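Local coordinates for L-threonine-O-3-phosphate decarboxylase (PDB 3FKD), which probably binds pyridoxal 5'-phosphate and, as a member of the class I and II aminotransferase family, probably decarboxylates L-threonine-O-3-phosphate, at residues A[47-51]-A[52-56]; A[85-88]-A[89-92]; A[98-101]-A[102-106]; A[167-170]-A[171-174]; A[227-230]-A[231-234]. All coordinates share one frame; numbering follows the deposited sequence.

Contact 1: residues A[47-51]-A[52-56]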
loop_
_atom_site.group_PDB
_atom_site.type_symbol
_atom_site.label_atom_id
_atom_site.label_comp_id
_atom_site.label_asym_id
_atom_site.label_seq_id
_atom_site.Cartn_x
_atom_site.Cartn_y
_atom_site.Cartn_z
ATOM N N TYR A 47 -6.455 -5.047 -12.541
ATOM C CA TYR A 47 -5.611 -5.444 -11.450
ATOM C C TYR A 47 -4.174 -5.316 -11.946
ATOM O O TYR A 47 -3.921 -5.511 -13.117
ATOM C CB TYR A 47 -5.985 -6.862 -10.995
ATOM C CG TYR A 47 -7.274 -6.836 -10.188
ATOM C CD1 TYR A 47 -7.256 -6.589 -8.816
ATOM C CD2 TYR A 47 -8.507 -7.001 -10.810
ATOM C CE1 TYR A 47 -8.403 -6.524 -8.102
ATOM C CE2 TYR A 47 -9.660 -6.913 -10.104
ATOM C CZ TYR A 47 -9.610 -6.693 -8.734
ATOM O OH TYR A 47 -10.786 -6.654 -7.997
ATOM N N PRO A 48 -3.238 -4.935 -11.063
ATOM C CA PRO A 48 -1.846 -5.109 -11.484
ATOM C C PRO A 48 -1.490 -6.577 -11.353
ATOM O O PRO A 48 -2.217 -7.340 -10.705
ATOM C CB PRO A 48 -1.050 -4.314 -10.449
ATOM C CG PRO A 48 -2.010 -3.997 -9.345
ATOM C CD PRO A 48 -3.354 -4.581 -9.644
ATOM N N GLU A 49 -0.373 -6.986 -11.924
ATOM C CA GLU A 49 0.147 -8.287 -11.534
ATOM C C GLU A 49 0.101 -8.320 -9.999
ATOM O O GLU A 49 0.484 -7.357 -9.364
ATOM C CB GLU A 49 1.553 -8.533 -12.100
ATOM C CG GLU A 49 1.599 -8.382 -13.625
ATOM C CD GLU A 49 3.009 -8.478 -14.198
ATOM O OE1 GLU A 49 3.914 -8.976 -13.489
ATOM O OE2 GLU A 49 3.213 -8.058 -15.366
ATOM N N PRO A 50 -0.416 -9.410 -9.423
ATOM C CA PRO A 50 -0.626 -9.579 -7.983
ATOM C C PRO A 50 0.717 -9.512 -7.314
ATOM O O PRO A 50 0.915 -9.218 -6.140
ATOM C CB PRO A 50 -1.118 -11.033 -7.872
ATOM C CG PRO A 50 -1.515 -11.426 -9.251
ATOM C CD PRO A 50 -0.697 -10.637 -10.180
ATOM N N ASP A 51 1.651 -9.848 -8.171
ATOM C CA ASP A 51 3.032 -10.097 -7.863
ATOM C C ASP A 51 3.976 -8.907 -8.213
ATOM O O ASP A 51 5.139 -8.910 -7.837
ATOM C CB ASP A 51 3.414 -11.291 -8.758
ATOM C CG ASP A 51 4.680 -11.915 -8.347
ATOM O OD1 ASP A 51 5.273 -11.407 -7.349
ATOM O OD2 ASP A 51 5.086 -12.895 -9.005
ATOM N N ALA A 52 3.478 -7.933 -8.976
ATOM C CA ALA A 52 4.354 -7.068 -9.803
ATOM C C ALA A 52 5.549 -7.824 -10.407
ATOM O O ALA A 52 6.686 -7.323 -10.382
ATOM C CB ALA A 52 4.844 -5.850 -9.001
ATOM N N GLY A 53 5.299 -9.018 -10.946
ATOM C CA GLY A 53 6.366 -9.911 -11.349
ATOM C C GLY A 53 7.231 -9.438 -12.505
ATOM O O GLY A 53 8.404 -9.800 -12.572
ATOM N N THR A 54 6.659 -8.676 -13.439
ATOM C CA THR A 54 7.424 -8.156 -14.543
ATOM C C THR A 54 8.399 -7.078 -14.058
ATOM O O THR A 54 9.572 -7.043 -14.489
ATOM C CB THR A 54 6.509 -7.609 -15.683
ATOM O OG1 THR A 54 5.748 -8.683 -16.221
ATOM C CG2 THR A 54 7.315 -7.080 -16.802
ATOM N N LEU A 55 7.926 -6.202 -13.163
ATOM C CA LEU A 55 8.820 -5.228 -12.557
ATOM C C LEU A 55 9.931 -5.937 -11.802
ATOM O O LEU A 55 11.104 -5.611 -11.973
ATOM C CB LEU A 55 8.085 -4.249 -11.646
ATOM C CG LEU A 55 8.869 -3.067 -11.062
ATOM C CD1 LEU A 55 9.701 -2.380 -12.159
ATOM C CD2 LEU A 55 7.941 -2.092 -10.424
ATOM N N ARG A 56 9.554 -6.923 -10.995
ATOM C CA ARG A 56 10.517 -7.699 -10.226
ATOM C C ARG A 56 11.592 -8.250 -11.137
ATOM O O ARG A 56 12.788 -8.083 -10.883
ATOM C CB ARG A 56 9.832 -8.848 -9.484
ATOM C CG ARG A 56 10.749 -9.580 -8.520
ATOM C CD ARG A 56 10.071 -10.803 -7.964
ATOM N NE ARG A 56 9.914 -11.850 -8.971
ATOM C CZ ARG A 56 8.742 -12.360 -9.351
ATOM N NH1 ARG A 56 7.611 -11.927 -8.810
ATOM N NH2 ARG A 56 8.692 -13.316 -10.264
#

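Contact 2: residues A[85-88]-A[89-92]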
loop_
_atom_site.group_PDB
_atom_site.type_symbol
_atom_site.label_atom_id
_atom_site.label_comp_id
_atom_site.label_asym_id
_atom_site.label_seq_id
_atom_site.Cartn_x
_atom_site.Cartn_y
_atom_site.Cartn_z
ATOM N N GLN A 85 7.805 -7.634 10.640
ATOM C CA GLN A 85 6.797 -8.696 10.753
ATOM C C GLN A 85 7.380 -10.102 10.664
ATOM O O GLN A 85 7.176 -10.948 11.589
ATOM C CB GLN A 85 5.653 -8.519 9.744
ATOM C CG GLN A 85 4.381 -9.262 10.119
ATOM C CD GLN A 85 3.277 -9.191 9.054
ATOM O OE1 GLN A 85 3.454 -8.594 7.991
ATOM N NE2 GLN A 85 2.145 -9.818 9.335
ATOM N N ALA A 86 8.100 -10.358 9.573
ATOM C CA ALA A 86 8.691 -11.674 9.339
ATOM C C ALA A 86 9.593 -12.141 10.512
ATOM O O ALA A 86 9.906 -13.326 10.615
ATOM C CB ALA A 86 9.463 -11.691 8.031
ATOM N N PHE A 87 10.026 -11.207 11.370
ATOM C CA PHE A 87 10.967 -11.528 12.441
ATOM C C PHE A 87 10.536 -10.993 13.817
ATOM O O PHE A 87 11.380 -10.525 14.603
ATOM C CB PHE A 87 12.390 -11.085 12.048
ATOM C CG PHE A 87 12.921 -11.816 10.848
ATOM C CD1 PHE A 87 12.601 -11.402 9.577
ATOM C CD2 PHE A 87 13.673 -12.969 10.999
ATOM C CE1 PHE A 87 13.041 -12.100 8.487
ATOM C CE2 PHE A 87 14.110 -13.676 9.897
ATOM C CZ PHE A 87 13.803 -13.233 8.642
ATOM N N ARG A 88 9.227 -11.093 14.086
ATOM C CA ARG A 88 8.583 -10.657 15.331
ATOM C C ARG A 88 9.354 -10.951 16.616
ATOM O O ARG A 88 9.353 -10.155 17.559
ATOM C CB ARG A 88 7.189 -11.272 15.472
ATOM C CG ARG A 88 6.640 -11.229 16.886
ATOM C CD ARG A 88 5.132 -11.255 16.836
ATOM N NE ARG A 88 4.459 -10.928 18.099
ATOM C CZ ARG A 88 3.204 -11.308 18.388
ATOM N NH1 ARG A 88 2.513 -12.036 17.515
ATOM N NH2 ARG A 88 2.629 -10.986 19.547
ATOM N N GLY A 89 10.008 -12.089 16.694
ATOM C CA GLY A 89 10.817 -12.293 17.881
ATOM C C GLY A 89 11.998 -11.342 18.146
ATOM O O GLY A 89 12.473 -11.241 19.281
ATOM N N SER A 90 12.444 -10.627 17.122
ATOM C CA SER A 90 13.849 -10.250 17.051
ATOM C C SER A 90 14.344 -9.093 17.937
ATOM O O SER A 90 13.560 -8.315 18.488
ATOM C CB SER A 90 14.285 -10.090 15.583
ATOM O OG SER A 90 14.105 -11.321 14.863
ATOM N N ARG A 91 15.665 -9.046 18.099
ATOM C CA ARG A 91 16.352 -7.949 18.775
ATOM C C ARG A 91 17.008 -7.068 17.730
ATOM O O ARG A 91 17.778 -7.533 16.888
ATOM C CB ARG A 91 17.370 -8.491 19.781
ATOM C CG ARG A 91 16.676 -9.330 20.853
ATOM C CD ARG A 91 17.594 -10.056 21.811
ATOM N NE ARG A 91 16.752 -10.758 22.783
ATOM C CZ ARG A 91 17.178 -11.645 23.684
ATOM N NH1 ARG A 91 18.474 -11.960 23.763
ATOM N NH2 ARG A 91 16.299 -12.208 24.509
ATOM N N SER A 92 16.670 -5.788 17.797
ATOM C CA SER A 92 17.134 -4.813 16.828
ATOM C C SER A 92 17.937 -3.685 17.458
ATOM O O SER A 92 17.501 -3.069 18.436
ATOM C CB SER A 92 15.950 -4.246 16.031
ATOM O OG SER A 92 15.466 -5.236 15.168
#

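Contact 3: residues A[98-101]-A[102-106]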
loop_
_atom_site.group_PDB
_atom_site.type_symbol
_atom_site.label_atom_id
_atom_site.label_comp_id
_atom_site.label_asym_id
_atom_site.label_seq_id
_atom_site.Cartn_x
_atom_site.Cartn_y
_atom_site.Cartn_z
ATOM N N SER A 98 17.259 8.717 13.346
ATOM C CA SER A 98 16.992 8.019 12.082
ATOM C C SER A 98 15.510 8.079 11.729
ATOM O O SER A 98 14.692 8.486 12.538
ATOM C CB SER A 98 17.452 6.571 12.164
ATOM O OG SER A 98 16.932 5.951 13.335
ATOM N N PHE A 99 15.172 7.692 10.504
ATOM C CA PHE A 99 13.776 7.579 10.067
ATOM C C PHE A 99 12.929 6.824 11.122
ATOM O O PHE A 99 13.220 5.690 11.447
ATOM C CB PHE A 99 13.744 6.868 8.690
ATOM C CG PHE A 99 12.421 6.915 7.999
ATOM C CD1 PHE A 99 11.747 8.116 7.831
ATOM C CD2 PHE A 99 11.871 5.777 7.474
ATOM C CE1 PHE A 99 10.538 8.161 7.168
ATOM C CE2 PHE A 99 10.649 5.812 6.824
ATOM C CZ PHE A 99 9.987 6.997 6.682
ATOM N N ALA A 100 11.878 7.455 11.628
ATOM C CA ALA A 100 11.154 6.955 12.813
ATOM C C ALA A 100 10.491 5.615 12.530
ATOM O O ALA A 100 10.047 4.872 13.437
ATOM C CB ALA A 100 10.104 7.986 13.267
ATOM N N GLU A 101 10.431 5.311 11.240
ATOM C CA GLU A 101 9.767 4.119 10.780
ATOM C C GLU A 101 10.516 2.812 11.031
ATOM O O GLU A 101 9.881 1.763 11.075
ATOM C CB GLU A 101 9.361 4.294 9.316
ATOM C CG GLU A 101 8.450 5.528 9.111
ATOM C CD GLU A 101 7.122 5.393 9.827
ATOM O OE1 GLU A 101 6.642 4.245 9.997
ATOM O OE2 GLU A 101 6.560 6.444 10.219
ATOM N N TYR A 102 11.836 2.839 11.191
ATOM C CA TYR A 102 12.514 1.620 11.621
ATOM C C TYR A 102 12.010 1.272 13.012
ATOM O O TYR A 102 11.629 0.122 13.281
ATOM C CB TYR A 102 14.040 1.716 11.624
ATOM C CG TYR A 102 14.645 2.453 10.460
ATOM C CD1 TYR A 102 14.079 2.375 9.169
ATOM C CD2 TYR A 102 15.803 3.232 10.641
ATOM C CE1 TYR A 102 14.659 3.064 8.095
ATOM C CE2 TYR A 102 16.380 3.925 9.592
ATOM C CZ TYR A 102 15.804 3.849 8.307
ATOM O OH TYR A 102 16.381 4.545 7.265
ATOM N N GLU A 103 11.968 2.284 13.875
ATOM C CA GLU A 103 11.503 2.081 15.231
ATOM C C GLU A 103 10.054 1.578 15.262
ATOM O O GLU A 103 9.770 0.564 15.889
ATOM C CB GLU A 103 11.628 3.349 16.058
ATOM C CG GLU A 103 11.818 3.080 17.534
ATOM C CD GLU A 103 11.600 4.323 18.416
ATOM O OE1 GLU A 103 12.230 5.379 18.167
ATOM O OE2 GLU A 103 10.789 4.233 19.378
ATOM N N ASP A 104 9.157 2.295 14.586
ATOM C CA ASP A 104 7.740 1.990 14.632
ATOM C C ASP A 104 7.509 0.578 14.171
ATOM O O ASP A 104 6.719 -0.128 14.772
ATOM C CB ASP A 104 6.922 2.952 13.775
ATOM C CG ASP A 104 7.040 4.389 14.234
ATOM O OD1 ASP A 104 7.271 4.616 15.456
ATOM O OD2 ASP A 104 6.912 5.299 13.374
ATOM N N ALA A 105 8.227 0.163 13.129
ATOM C CA ALA A 105 8.118 -1.217 12.647
ATOM C C ALA A 105 8.493 -2.235 13.710
ATOM O O ALA A 105 7.745 -3.181 13.973
ATOM C CB ALA A 105 8.951 -1.446 11.388
ATOM N N CYS A 106 9.679 -2.045 14.267
ATOM C CA CYS A 106 10.243 -2.922 15.267
ATOM C C CYS A 106 9.333 -3.011 16.498
ATOM O O CYS A 106 9.254 -4.048 17.144
ATOM C CB CYS A 106 11.621 -2.412 15.676
ATOM S SG CYS A 106 12.990 -2.964 14.617
#

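Contact 4: residues A[167-170]-A[171-174]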
loop_
_atom_site.group_PDB
_atom_site.type_symbol
_atom_site.label_atom_id
_atom_site.label_comp_id
_atom_site.label_asym_id
_atom_site.label_seq_id
_atom_site.Cartn_x
_atom_site.Cartn_y
_atom_site.Cartn_z
ATOM N N GLN A 167 18.493 2.103 1.596
ATOM C CA GLN A 167 19.222 2.672 0.463
ATOM C C GLN A 167 18.471 3.808 -0.236
ATOM O O GLN A 167 18.750 4.114 -1.399
ATOM C CB GLN A 167 19.483 1.573 -0.549
ATOM C CG GLN A 167 20.248 0.426 0.013
ATOM C CD GLN A 167 21.728 0.712 0.065
ATOM O OE1 GLN A 167 22.191 1.439 0.941
ATOM N NE2 GLN A 167 22.479 0.148 -0.877
ATOM N N SER A 168 17.518 4.416 0.458
ATOM C CA SER A 168 16.666 5.418 -0.143
ATOM C C SER A 168 17.455 6.541 -0.770
ATOM O O SER A 168 17.002 7.159 -1.718
ATOM C CB SER A 168 15.706 6.024 0.879
ATOM O OG SER A 168 14.696 5.117 1.260
ATOM N N TYR A 169 18.621 6.826 -0.190
ATOM C CA TYR A 169 19.431 8.001 -0.517
ATOM C C TYR A 169 20.759 7.607 -1.126
ATOM O O TYR A 169 21.680 8.427 -1.199
ATOM C CB TYR A 169 19.695 8.838 0.737
ATOM C CG TYR A 169 18.458 9.226 1.491
ATOM C CD1 TYR A 169 17.632 10.265 1.047
ATOM C CD2 TYR A 169 18.108 8.557 2.657
ATOM C CE1 TYR A 169 16.487 10.617 1.749
ATOM C CE2 TYR A 169 16.965 8.895 3.361
ATOM C CZ TYR A 169 16.157 9.920 2.910
ATOM O OH TYR A 169 15.028 10.226 3.631
ATOM N N VAL A 170 20.854 6.363 -1.576
ATOM C CA VAL A 170 22.092 5.857 -2.112
ATOM C C VAL A 170 22.548 6.714 -3.289
ATOM O O VAL A 170 23.724 6.778 -3.574
ATOM C CB VAL A 170 21.974 4.396 -2.536
ATOM C CG1 VAL A 170 21.652 4.291 -4.018
ATOM C CG2 VAL A 170 23.256 3.669 -2.220
ATOM N N SER A 171 21.631 7.401 -3.956
ATOM C CA SER A 171 22.036 8.282 -5.039
ATOM C C SER A 171 22.272 9.786 -4.648
ATOM O O SER A 171 22.662 10.616 -5.486
ATOM C CB SER A 171 21.078 8.103 -6.252
ATOM O OG SER A 171 20.043 9.063 -6.188
ATOM N N PHE A 172 22.051 10.121 -3.380
ATOM C CA PHE A 172 22.297 11.468 -2.845
ATOM C C PHE A 172 23.764 11.619 -2.403
ATOM O O PHE A 172 24.070 12.417 -1.562
ATOM C CB PHE A 172 21.403 11.752 -1.615
ATOM C CG PHE A 172 19.931 11.902 -1.924
ATOM C CD1 PHE A 172 19.152 12.765 -1.177
ATOM C CD2 PHE A 172 19.327 11.171 -2.946
ATOM C CE1 PHE A 172 17.805 12.908 -1.431
ATOM C CE2 PHE A 172 17.978 11.305 -3.219
ATOM C CZ PHE A 172 17.211 12.171 -2.471
ATOM N N THR A 173 24.641 10.798 -2.963
ATOM C CA THR A 173 26.058 10.821 -2.665
ATOM C C THR A 173 26.894 10.396 -3.882
ATOM O O THR A 173 26.478 9.541 -4.697
ATOM C CB THR A 173 26.449 9.903 -1.499
ATOM O OG1 THR A 173 27.844 10.069 -1.234
ATOM C CG2 THR A 173 26.222 8.430 -1.867
ATOM N N THR A 174 28.080 11.008 -3.946
ATOM C CA THR A 174 29.132 10.827 -4.946
ATOM C C THR A 174 30.007 9.623 -4.629
ATOM O O THR A 174 30.692 9.093 -5.493
ATOM C CB THR A 174 30.069 12.057 -4.863
ATOM O OG1 THR A 174 29.436 13.192 -5.468
ATOM C CG2 THR A 174 31.428 11.793 -5.513
HETATM O O HOH W 1 18.456 7.491 -4.012
#

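Contact 5: residues A[227-230]-A[231-234]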
loop_
_atom_site.group_PDB
_atom_site.type_symbol
_atom_site.label_atom_id
_atom_site.label_comp_id
_atom_site.label_asym_id
_atom_site.label_seq_id
_atom_site.Cartn_x
_atom_site.Cartn_y
_atom_site.Cartn_z
ATOM N N ALA A 227 -0.573 -5.694 -3.704
ATOM C CA ALA A 227 -0.082 -4.687 -2.746
ATOM C C ALA A 227 0.620 -3.476 -3.411
ATOM O O ALA A 227 0.704 -2.400 -2.797
ATOM C CB ALA A 227 0.836 -5.321 -1.753
ATOM N N VAL A 228 1.089 -3.663 -4.648
ATOM C CA VAL A 228 1.740 -2.593 -5.414
ATOM C C VAL A 228 0.840 -2.113 -6.553
ATOM O O VAL A 228 0.559 -2.875 -7.484
ATOM C CB VAL A 228 3.120 -3.045 -5.990
ATOM C CG1 VAL A 228 3.790 -1.910 -6.674
ATOM C CG2 VAL A 228 4.014 -3.584 -4.864
ATOM N N ASN A 229 0.397 -0.865 -6.476
ATOM C CA ASN A 229 -0.576 -0.366 -7.423
ATOM C C ASN A 229 -0.009 -0.173 -8.854
ATOM O O ASN A 229 1.217 -0.089 -9.055
ATOM C CB ASN A 229 -1.256 0.907 -6.891
ATOM C CG ASN A 229 -0.317 2.121 -6.878
ATOM O OD1 ASN A 229 -0.104 2.753 -7.912
ATOM N ND2 ASN A 229 0.276 2.418 -5.703
ATOM N N ALA A 230 -0.932 -0.111 -9.818
ATOM C CA ALA A 230 -0.650 -0.268 -11.255
ATOM C C ALA A 230 0.142 0.857 -11.853
ATOM O O ALA A 230 1.053 0.621 -12.622
ATOM C CB ALA A 230 -1.975 -0.469 -12.071
ATOM N N LEU A 231 -0.229 2.083 -11.511
ATOM C CA LEU A 231 0.461 3.262 -12.000
ATOM C C LEU A 231 1.866 3.299 -11.468
ATOM O O LEU A 231 2.759 3.735 -12.183
ATOM C CB LEU A 231 -0.239 4.523 -11.550
ATOM C CG LEU A 231 -1.503 4.875 -12.305
ATOM C CD1 LEU A 231 -2.158 6.038 -11.560
ATOM C CD2 LEU A 231 -1.233 5.191 -13.819
ATOM N N ALA A 232 2.058 2.876 -10.217
ATOM C CA ALA A 232 3.397 2.840 -9.623
ATOM C C ALA A 232 4.281 1.867 -10.362
ATOM O O ALA A 232 5.462 2.152 -10.596
ATOM C CB ALA A 232 3.368 2.511 -8.095
ATOM N N ILE A 233 3.721 0.720 -10.727
ATOM C CA ILE A 233 4.475 -0.304 -11.453
ATOM C C ILE A 233 4.952 0.319 -12.770
ATOM O O ILE A 233 6.084 0.118 -13.210
ATOM C CB ILE A 233 3.643 -1.638 -11.676
ATOM C CG1 ILE A 233 3.818 -2.594 -10.478
ATOM C CG2 ILE A 233 4.115 -2.369 -12.881
ATOM C CD1 ILE A 233 2.572 -3.439 -10.128
ATOM N N GLU A 234 4.066 1.129 -13.329
ATOM C CA GLU A 234 4.229 1.748 -14.623
ATOM C C GLU A 234 5.279 2.890 -14.584
ATOM O O GLU A 234 6.118 2.996 -15.476
ATOM C CB GLU A 234 2.852 2.218 -15.100
ATOM C CG GLU A 234 2.806 2.806 -16.464
ATOM C CD GLU A 234 3.020 1.801 -17.609
ATOM O OE1 GLU A 234 3.039 0.587 -17.377
ATOM O OE2 GLU A 234 3.164 2.261 -18.768
#

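Contact 1: residues A[47-51]-A[52-56]
Glu49, Asp51, Thr54 and Arg56 meet at the N-terminal start of helix 53-62, where a type I beta turn from Glu49 to Ala52 leads into the helix. Ala52 N closes the turn on Glu49 O at 3.1 Å. Ala52 is the N-cap, and its backbone has left-handed helical angles. Its methyl side chain cannot cap the helix. Glu49, three residues earlier, reaches over the helix end instead. Its CG stands beside the backbone N and anti to the carbonyl carbon (chi1 -56°), and the chain then runs extended. The carboxylate thus reaches Thr54 with both oxygens. Glu49 OE1 takes Thr54 N at 2.8 Å on its syn side. Glu49 OE2 uses its syn lone pair for Thr54 OG1, which donates at 2.7 Å. The second pair is Asp51 and Arg56. Arg56 NH1 makes a salt bridge to Asp51 OD2 at 2.7 Å. The acid lies near the guanidinium plane, but NH1 comes in from above the carboxylate plane, and the two planes are 34° apart. Arg56 NE bonds to Asn67, so the guanidinium is held on two sides. Two acids at the N-terminal end of a helix should be favoured by the helix dipole. The helix end, the Arg56 charge and the surface position would all favour ionised carboxylates.

Contact 2: residues A[85-88]-A[89-92]
The Phe87 ring is met edge-to-face by Phe132 and lies almost parallel to Phe215, while Ser90 OG touches the base of the side chain, 3.3 Å from Phe87 CB. The ring's aromatic partners thus come from other parts of the chain. Between the two segments the main link is the carbonyl of Phe87. Phe87 O accepts from Ser90 N at 2.7 Å, closing a type I beta turn from Phe87 to Ser90. Ser90 OG donates to the same Phe87 O at 2.9 Å. Both donors reach the oxygen from the same face of the carbonyl plane, tilted moderately out of it. The hydroxyl can do this because OG stands beside its own backbone N, anti to the carbonyl carbon (chi1 -60°). One buried serine thus grips one oxygen twice, which should fix the rotation of its hydroxyl. Arg88 and Gly89 form the two exposed corners of the turn. The long, extended chain of Arg88 leads away to a salt bridge with Glu110, and it packs on Arg88 of the second subunit. Ser90 instead turns inward and touches Phe132 and His111. This is a tight helix-to-strand connection. It takes the chain from helix 75-86 into strand 91-96 of the seven-stranded mixed sheet, whose alternating helices and mostly parallel strands are characteristic of the large domain of pyridoxal-phosphate enzymes of the aminotransferase fold.

Contact 3: residues A[98-101]-A[102-106]
Aromatic contacts link Phe99 and Tyr102. The edge of the Phe99 ring points to the face of Tyr102 in an offset edge-to-face pair, with planes at 71°. Tyr102 CE1 lies in the plane of the Phe99 ring, 3.9 Å from Phe99 CD2. Phe99 CB also makes a CH-pi contact over the Tyr102 face, 4.1 Å from the ring centroid. Phe99 O sits over that ring near its rim, and Ser98 CB approaches Tyr102 CE2 to 3.8 Å. Phe99 also touches Trp226 of the second subunit. Among backbone bonds, Tyr102 N to Phe99 O at 3.2 Å makes a turn leading into the helix. Helical bonds follow, Asp104 N to Ala100 O at 3.0 Å and Ala105 N to Glu101 O at 3.1 Å. Like charges also meet. Glu101 bends at chi2 (-64°), bringing its OE2 to 3.4 Å from Asp104 OD2. Glu101 OE1 is hydrogen-bonded to Tyr81 OH. The closeness may raise the proton affinity of one acid, an effect the Tyr81 bond would partly offset. Helix 100-108 joins strands 91-96 and 112-117 in a beta-alpha-beta unit. Tyr102 packs on strand 132-136 and bonds through OH to Asp166, whereas Glu101, Asp104 and Ala105 face helix 75-86.

Contact 4: residues A[167-170]-A[171-174]
Two type I beta turns follow one another, Gln167 to Val170 and Tyr169 to Phe172, and the second is closed by Phe172 N to Tyr169 O at 2.8 Å. A water ties the turns together: it donates to Ser168 O at 2.7 Å and accepts from Ser171 N at 3.2 Å. Among the side chains, Tyr169 and Phe172 form an edge-to-face pair. The Tyr169 edge faces the Phe172 ring, with centroids 5.2 Å apart and planes at 76°. Tyr169 CD1 does the touching, 3.6 Å from Phe172 CE1, and lies over the Phe172 face toward its rim. Both rings leave the backbone with CG anti to the carbonyl carbon (chi1 -54° and -69°), which puts them together beside the turn. Thr173 adds its methyl CG2, 3.4 Å from Val170 O. Tyr169 OH bonds to Thr23, and its ring also meets Phe279 and His197. Phe172 meets Trp253. The result is a buried aromatic cluster in the loop that follows strand 162-166. Such loops at the C-terminal ends of the parallel strands commonly shape the cofactor cleft in the aminotransferase fold.

Contact 5: residues A[227-230]-A[231-234]
The backbone passes from an extended Val228 and Asn229 into helix 230-241, with Asn229 as the N-cap. Ile233 N bonds to Asn229 O at 3.1 Å, and Glu234 N to Ala230 O at 3.1 Å. The cap itself is a side-chain bond. Asn229 OD1 accepts from Ala232 N at 3.2 Å, with the N-H coming from above the plane of the amide carbonyl. Asn229 CG is set between the backbone N and the carbonyl carbon (chi1 71°), a turn that swings OD1 back over the first turn of the helix. Asn229 ND2 donates to Leu204 O, so both ends of the buried amide are used and its flip is fixed. Ala232 CB lies 3.5 Å from Asn229 OD1. Outside the cap, Val228 and Ile233 meet across the first turn in a hydrophobic staple. Val228 CG1 is 3.9 Å from Ile233 CG1, and the side chains cross at about a right angle. Ile233 CD1 also rests 3.4 Å from Val228 O. The helix start is part of the dimer interface: Asn229 packs on Asn229 and Leu231 on Leu231 of the second subunit. Within the chain, Ala230 and Leu231 touch Cys43 in the loop after helix 31-39, and Ile233 packs on Ala52 before helix 53-62.

Overall arrangement
All five contacts are local and come in series, so none nests in or crosses another. Contact 1 closes the turn that enters helix 53-62. Contact 2 closes the turn from helix 75-86 into strand 91-96. Contact 3 opens helix 100-108 soon after that strand and touches contact 2 where Cys106 SG lies 3.4 Å from Ser92 OG. Contact 4 folds the loop after strand 162-166, its nearest atoms about 6 Å from those of contact 3. Contact 5 caps helix 230-241 and returns to contact 1, where Pro48 CG lies 3.4 Å from Val228 O. Contacts 1, 2, 3 and 5 also touch the second subunit.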